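Local coordinates for protein endoglucanase E-5 (Thermobifida fusca, PDB 2CKR) that catalyses the endohydrolysis of beta-1,4-glucosidic linkages in cellulose, lichenin and cereal beta-glucans, this chain being its family 5 catalytic domain, at residues Phe203-Ala208 with Val227-Phe232; Gly233-Thr238 with Trp262-Tyr267. The protein carries 1 engineered substitution. All blocks are in the same frame, centred on the assembly; numbering follows the deposited sequence.

How the contacts relate
Both contacts are buried and both use strand 227-233 or its direct continuation in the eight-stranded TIM barrel, yet they differ in kind. Contact 1 pairs neighbouring parallel strands, 199-206 with 227-233, and combines backbone bonds with aromatic packing on one face and active-site polar groups on the other. Contact 2, about 7 Å away between centres and less extensive, lies where strand 227-233 runs out into a loop beside strand 262-265; there a long, tentative salt bridge and a water replace direct hydrogen bonding. The two meet through the next strand pair, T263 N probably bonding V229 O and T263 OG1 bonding T230 O, and through F232 against W262.

Contact 1: residues Phe203-Ala208 with Val227-Phe232; sequences FHFYAA and VFVTQF. Engineered in segment 227-232: Q231 (natural residue Glu).
Q231, engineered from the glutamate that by similarity is the nucleophile, meets two side chains of strand 199-206. Its amide nitrogen NE2 donates to Y206 OH at 2.7 Å, with the hydroxyl near the amide plane and the tyrosine ring turned 80° from that plane. Nearer the backbone, Q231 CB sits squarely over one face of the H204 imidazole, 3.4 Å from the ring centroid, a CH-pi contact. H204 CG lies anti to its carbonyl carbon (chi1 -65°), which lays the ring across Q231 CB. The same ring, in its own plane, gives NE2-H to T230 OG1 (2.8 Å), while ND1 bonds E139, the proton donor by similarity.

A second shell holds these groups: E135 bonds T230 OG1 and R61 bonds Q231 OE1. Replacing H204 with an alanine would probably deprive T230 OG1 and E139 of the hydrogen bonds they share with the imidazole and remove the ring face that covers Q231 CB.

On the other face of the sheet, F232 CB covers the centre of the F205 ring, 3.7 Å from its centroid. The two phenyl rings are nearly parallel but slid apart, 5.1 Å between centroids, and overlap little. V229 CG1 adds to this packing at F205 CE2, 3.7 Å away. Along the paired backbones, F203 N bonds F228 O at 3.2 Å, whereas the bond from F205 N to Q231 O is weak; CA-H...O contacts accompany them, as from F232 CA to F205 O.

The strands belong to a beta-alpha-beta unit whose connecting helix, 212-224, packs on F203 and V227. Helix 245-258 covers F205 through Y251 and M255, and strand 262-265 flanks strand 227-233 on its other edge.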
loop_
_atom_site.group_PDB
_atom_site.type_symbol
_atom_site.label_atom_id
_atom_site.label_comp_id
_atom_site.label_asym_id
_atom_site.label_seq_id
_atom_site.Cartn_x
_atom_site.Cartn_y
_atom_site.Cartn_z
ATOM N N PHE A 203 -5.480 -5.432 -3.476
ATOM C CA PHE A 203 -6.758 -4.965 -3.992
ATOM C C PHE A 203 -6.902 -3.454 -3.766
ATOM O O PHE A 203 -6.601 -2.933 -2.686
ATOM C CB PHE A 203 -7.908 -5.721 -3.333
ATOM C CG PHE A 203 -9.269 -5.351 -3.868
ATOM C CD1 PHE A 203 -9.590 -5.580 -5.204
ATOM C CD2 PHE A 203 -10.218 -4.756 -3.043
ATOM C CE1 PHE A 203 -10.854 -5.248 -5.694
ATOM C CE2 PHE A 203 -11.462 -4.423 -3.522
ATOM C CZ PHE A 203 -11.787 -4.677 -4.858
ATOM N N HIS A 204 -7.308 -2.764 -4.824
ATOM C CA HIS A 204 -7.546 -1.331 -4.824
ATOM C C HIS A 204 -9.000 -1.028 -5.198
ATOM O O HIS A 204 -9.547 -1.639 -6.129
ATOM C CB HIS A 204 -6.655 -0.648 -5.862
ATOM C CG HIS A 204 -5.188 -0.736 -5.580
ATOM N ND1 HIS A 204 -4.264 -0.009 -6.296
ATOM C CD2 HIS A 204 -4.484 -1.434 -4.661
ATOM C CE1 HIS A 204 -3.055 -0.258 -5.835
ATOM N NE2 HIS A 204 -3.157 -1.126 -4.849
ATOM N N PHE A 205 -9.614 -0.076 -4.503
ATOM C CA PHE A 205 -10.971 0.359 -4.843
ATOM C C PHE A 205 -11.205 1.821 -4.508
ATOM O O PHE A 205 -10.545 2.379 -3.636
ATOM C CB PHE A 205 -12.016 -0.509 -4.128
ATOM C CG PHE A 205 -12.034 -0.336 -2.634
ATOM C CD1 PHE A 205 -12.825 0.647 -2.042
ATOM C CD2 PHE A 205 -11.245 -1.139 -1.818
ATOM C CE1 PHE A 205 -12.826 0.819 -0.660
ATOM C CE2 PHE A 205 -11.262 -0.986 -0.440
ATOM C CZ PHE A 205 -12.051 -0.003 0.138
ATOM N N TYR A 206 -12.200 2.405 -5.169
ATOM C CA TYR A 206 -12.631 3.773 -4.938
ATOM C C TYR A 206 -14.148 3.718 -4.768
ATOM O O TYR A 206 -14.867 3.434 -5.716
ATOM C CB TYR A 206 -12.188 4.672 -6.093
ATOM C CG TYR A 206 -10.675 4.754 -6.191
ATOM C CD1 TYR A 206 -9.968 5.764 -5.542
ATOM C CD2 TYR A 206 -9.950 3.790 -6.888
ATOM C CE1 TYR A 206 -8.572 5.826 -5.607
ATOM C CE2 TYR A 206 -8.558 3.836 -6.955
ATOM C CZ TYR A 206 -7.876 4.859 -6.316
ATOM O OH TYR A 206 -6.498 4.924 -6.392
ATOM N N ALA A 207 -14.611 3.974 -3.548
ATOM C CA ALA A 207 -15.956 3.592 -3.131
ATOM C C ALA A 207 -17.095 4.254 -3.921
ATOM O O ALA A 207 -18.165 3.652 -4.067
ATOM C CB ALA A 207 -16.124 3.844 -1.638
ATOM N N ALA A 208 -16.881 5.466 -4.427
ATOM C CA ALA A 208 -17.928 6.151 -5.203
ATOM C C ALA A 208 -18.168 5.507 -6.584
ATOM O O ALA A 208 -19.258 5.630 -7.149
ATOM C CB ALA A 208 -17.615 7.620 -5.340
ATOM N N VAL A 227 -5.117 -10.995 1.446
ATOM C CA VAL A 227 -5.305 -9.753 0.702
ATOM C C VAL A 227 -4.911 -8.556 1.559
ATOM O O VAL A 227 -5.152 -8.543 2.767
ATOM C CB VAL A 227 -6.766 -9.597 0.233
ATOM C CG1 VAL A 227 -7.004 -8.242 -0.437
ATOM C CG2 VAL A 227 -7.130 -10.726 -0.711
ATOM N N PHE A 228 -4.254 -7.581 0.931
ATOM C CA PHE A 228 -3.998 -6.291 1.561
ATOM C C PHE A 228 -4.487 -5.198 0.624
ATOM O O PHE A 228 -4.190 -5.213 -0.576
ATOM C CB PHE A 228 -2.502 -6.096 1.868
ATOM C CG PHE A 228 -2.237 -5.009 2.883
ATOM C CD1 PHE A 228 -2.004 -5.333 4.212
ATOM C CD2 PHE A 228 -2.246 -3.670 2.512
ATOM C CE1 PHE A 228 -1.788 -4.332 5.164
ATOM C CE2 PHE A 228 -2.034 -2.662 3.460
ATOM C CZ PHE A 228 -1.805 -3.006 4.789
ATOM N N VAL A 229 -5.235 -4.247 1.168
ATOM C CA VAL A 229 -5.763 -3.153 0.368
ATOM C C VAL A 229 -4.724 -2.043 0.431
ATOM O O VAL A 229 -4.723 -1.234 1.354
ATOM C CB VAL A 229 -7.160 -2.734 0.876
ATOM C CG1 VAL A 229 -7.681 -1.479 0.168
ATOM C CG2 VAL A 229 -8.133 -3.916 0.702
ATOM N N THR A 230 -3.797 -2.050 -0.519
ATOM C CA THR A 230 -2.679 -1.105 -0.463
ATOM C C THR A 230 -3.068 0.281 -0.943
ATOM O O THR A 230 -2.319 1.234 -0.739
ATOM C CB THR A 230 -1.466 -1.607 -1.268
ATOM O OG1 THR A 230 -1.877 -2.004 -2.573
ATOM C CG2 THR A 230 -0.868 -2.873 -0.661
ATOM N N GLN A 231 -4.217 0.405 -1.594
ATOM C CA GLN A 231 -4.680 1.709 -2.057
ATOM C C GLN A 231 -6.197 1.753 -2.161
ATOM O O GLN A 231 -6.793 0.951 -2.868
ATOM C CB GLN A 231 -4.059 2.021 -3.429
ATOM C CG GLN A 231 -3.951 3.483 -3.732
ATOM C CD GLN A 231 -3.172 3.767 -5.006
ATOM O OE1 GLN A 231 -1.989 3.446 -5.101
ATOM N NE2 GLN A 231 -3.832 4.402 -5.981
ATOM N N PHE A 232 -6.823 2.674 -1.442
ATOM C CA PHE A 232 -8.259 2.878 -1.602
ATOM C C PHE A 232 -8.661 4.306 -1.329
ATOM O O PHE A 232 -7.964 5.039 -0.635
ATOM C CB PHE A 232 -9.068 1.911 -0.728
ATOM C CG PHE A 232 -9.255 2.376 0.697
ATOM C CD1 PHE A 232 -8.306 2.084 1.651
ATOM C CD2 PHE A 232 -10.371 3.111 1.070
ATOM C CE1 PHE A 232 -8.469 2.505 2.945
ATOM C CE2 PHE A 232 -10.534 3.542 2.382
ATOM C CZ PHE A 232 -9.588 3.225 3.317
#

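Contact 2: residues Gly233-Thr238 with Trp262-Tyr267; sequences GTETYT and WTKWNY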
loop_
_atom_site.group_PDB
_atom_site.type_symbol
_atom_site.label_atom_id
_atom_site.label_comp_id
_atom_site.label_asym_id
_atom_site.label_seq_id
_atom_site.Cartn_x
_atom_site.Cartn_y
_atom_site.Cartn_z
ATOM N N GLY A 233 -9.783 4.709 -1.912
ATOM C CA GLY A 233 -10.354 6.018 -1.645
ATOM C C GLY A 233 -11.848 5.906 -1.422
ATOM O O GLY A 233 -12.443 4.849 -1.655
ATOM N N THR A 234 -12.436 7.003 -0.954
ATOM C CA THR A 234 -13.877 7.116 -0.757
ATOM C C THR A 234 -14.555 7.835 -1.914
ATOM O O THR A 234 -15.772 7.922 -1.929
ATOM C CB THR A 234 -14.188 7.877 0.554
ATOM O OG1 THR A 234 -13.576 9.180 0.532
ATOM C CG2 THR A 234 -13.560 7.194 1.741
ATOM N N GLU A 235 -13.782 8.329 -2.885
ATOM C CA GLU A 235 -14.325 9.124 -3.985
ATOM C C GLU A 235 -14.298 8.269 -5.256
ATOM O O GLU A 235 -14.337 7.054 -5.167
ATOM C CB GLU A 235 -13.579 10.462 -4.145
ATOM C CG GLU A 235 -12.068 10.381 -4.012
ATOM C CD GLU A 235 -11.619 10.454 -2.562
ATOM O OE1 GLU A 235 -10.858 9.559 -2.132
ATOM O OE2 GLU A 235 -12.038 11.395 -1.844
ATOM N N THR A 236 -14.272 8.884 -6.432
ATOM C CA THR A 236 -14.320 8.116 -7.675
ATOM C C THR A 236 -12.932 7.583 -8.036
ATOM O O THR A 236 -11.956 7.849 -7.345
ATOM C CB THR A 236 -14.885 8.973 -8.846
ATOM O OG1 THR A 236 -13.880 9.879 -9.309
ATOM C CG2 THR A 236 -16.035 9.872 -8.392
ATOM N N TYR A 237 -12.863 6.835 -9.137
ATOM C CA TYR A 237 -11.630 6.179 -9.575
ATOM C C TYR A 237 -10.498 7.134 -9.991
ATOM O O TYR A 237 -9.355 6.698 -10.121
ATOM C CB TYR A 237 -11.921 5.168 -10.698
ATOM C CG TYR A 237 -12.360 5.776 -12.015
ATOM C CD1 TYR A 237 -11.430 6.097 -13.003
ATOM C CD2 TYR A 237 -13.703 6.016 -12.280
ATOM C CE1 TYR A 237 -11.829 6.650 -14.214
ATOM C CE2 TYR A 237 -14.112 6.574 -13.496
ATOM C CZ TYR A 237 -13.169 6.885 -14.456
ATOM N N THR A 238 -10.802 8.418 -10.183
ATOM C CA THR A 238 -9.775 9.430 -10.480
ATOM C C THR A 238 -9.012 9.917 -9.234
ATOM O O THR A 238 -7.977 10.566 -9.355
ATOM C CB THR A 238 -10.393 10.659 -11.203
ATOM O OG1 THR A 238 -11.301 11.350 -10.332
ATOM C CG2 THR A 238 -11.260 10.248 -12.401
ATOM N N TRP A 262 -5.227 -2.201 5.432
ATOM C CA TRP A 262 -5.405 -1.207 4.396
ATOM C C TRP A 262 -4.571 0.041 4.594
ATOM O O TRP A 262 -4.214 0.392 5.718
ATOM C CB TRP A 262 -6.872 -0.827 4.269
ATOM C CG TRP A 262 -7.664 -0.435 5.515
ATOM C CD1 TRP A 262 -8.562 -1.217 6.166
ATOM C CD2 TRP A 262 -7.734 0.858 6.150
ATOM N NE1 TRP A 262 -9.172 -0.513 7.180
ATOM C CE2 TRP A 262 -8.677 0.762 7.197
ATOM C CE3 TRP A 262 -7.066 2.081 5.970
ATOM C CZ2 TRP A 262 -8.972 1.831 8.045
ATOM C CZ3 TRP A 262 -7.387 3.157 6.808
ATOM C CH2 TRP A 262 -8.317 3.019 7.829
ATOM N N THR A 263 -4.252 0.696 3.478
ATOM C CA THR A 263 -3.639 2.026 3.503
ATOM C C THR A 263 -4.405 2.956 2.556
ATOM O O THR A 263 -4.542 2.668 1.378
ATOM C CB THR A 263 -2.135 1.973 3.145
ATOM O OG1 THR A 263 -1.909 1.095 2.030
ATOM C CG2 THR A 263 -1.336 1.332 4.293
ATOM N N LYS A 264 -4.890 4.073 3.084
ATOM C CA LYS A 264 -5.724 4.983 2.315
ATOM C C LYS A 264 -4.896 5.911 1.421
ATOM O O LYS A 264 -3.859 6.418 1.832
ATOM C CB LYS A 264 -6.603 5.817 3.247
ATOM C CG LYS A 264 -7.741 6.536 2.527
ATOM C CD LYS A 264 -8.457 7.508 3.444
ATOM C CE LYS A 264 -9.505 8.370 2.710
ATOM N NZ LYS A 264 -9.113 8.772 1.319
ATOM N N TRP A 265 -5.379 6.118 0.195
ATOM C CA TRP A 265 -4.822 7.078 -0.738
ATOM C C TRP A 265 -5.511 8.419 -0.466
ATOM O O TRP A 265 -6.712 8.519 -0.733
ATOM C CB TRP A 265 -5.198 6.605 -2.143
ATOM C CG TRP A 265 -4.597 7.331 -3.279
ATOM C CD1 TRP A 265 -5.243 8.148 -4.168
ATOM C CD2 TRP A 265 -3.243 7.261 -3.715
ATOM N NE1 TRP A 265 -4.355 8.620 -5.103
ATOM C CE2 TRP A 265 -3.120 8.095 -4.850
ATOM C CE3 TRP A 265 -2.095 6.612 -3.234
ATOM C CZ2 TRP A 265 -1.910 8.273 -5.521
ATOM C CZ3 TRP A 265 -0.899 6.781 -3.908
ATOM C CH2 TRP A 265 -0.816 7.603 -5.043
ATOM N N ASN A 266 -4.833 9.455 0.032
ATOM C CA ASN A 266 -3.396 9.525 0.298
ATOM C C ASN A 266 -3.039 10.649 1.296
ATOM O O ASN A 266 -3.831 11.577 1.526
ATOM C CB ASN A 266 -2.611 9.742 -1.009
ATOM C CG ASN A 266 -2.977 11.053 -1.712
ATOM O OD1 ASN A 266 -2.560 12.130 -1.305
ATOM N ND2 ASN A 266 -3.755 10.955 -2.780
ATOM N N TYR A 267 -1.824 10.568 1.830
ATOM C CA TYR A 267 -1.303 11.472 2.863
ATOM C C TYR A 267 -0.530 12.608 2.216
ATOM O O TYR A 267 0.712 12.641 2.217
ATOM C CB TYR A 267 -0.404 10.680 3.832
ATOM C CG TYR A 267 -0.230 11.313 5.201
ATOM C CD1 TYR A 267 -1.316 11.431 6.078
ATOM C CD2 TYR A 267 1.014 11.808 5.615
ATOM C CE1 TYR A 267 -1.177 12.010 7.338
ATOM C CE2 TYR A 267 1.167 12.382 6.887
ATOM C CZ TYR A 267 0.068 12.481 7.735
ATOM O OH TYR A 267 0.204 13.061 8.971
HETATM O O HOH W 1 -8.423 8.811 -3.005
#
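E235 and K264 provide a tentative charged link between the loop after strand 227-233 and strand 262-265. The lysine adopts two conformers; in the one described here the salt bridge is long, 3.9 Å from E235 OE1 to K264 NZ, and the two side chains meet at about a right angle. In this conformer NZ also makes a weak bond with the carbonyl oxygen of W265.

Hydrogen bonding across the contact passes through water. One molecule donates both its protons, to E235 OE1 at 2.7 Å and to W265 O at 2.9 Å, and lies at the edge of the W265 indole, in its plane. E235 OE1 thus receives this water and takes a weak bond from T234 N, while OE2 is held by S273. Together these partners would be expected to stabilise the carboxylate as an anion in this buried setting, with K264 a possible longer-range contributor.

Apolar touching is slight: T234 CG2 comes within 4.3 Å of K264 CE. G233 has no CB, which would lie only 2.8 Å from E235 OE1, and its absence leaves room for the carboxylate to fold close over the backbone.

T234 leans on helix 245-258 and on W299 of helix 295-305, with its hydroxyl bonded to N243. Helix 295-305 also meets K264 through V300. W265, on strand 262-265, touches Q231, bringing this loop-strand junction beside the active site of the barrel.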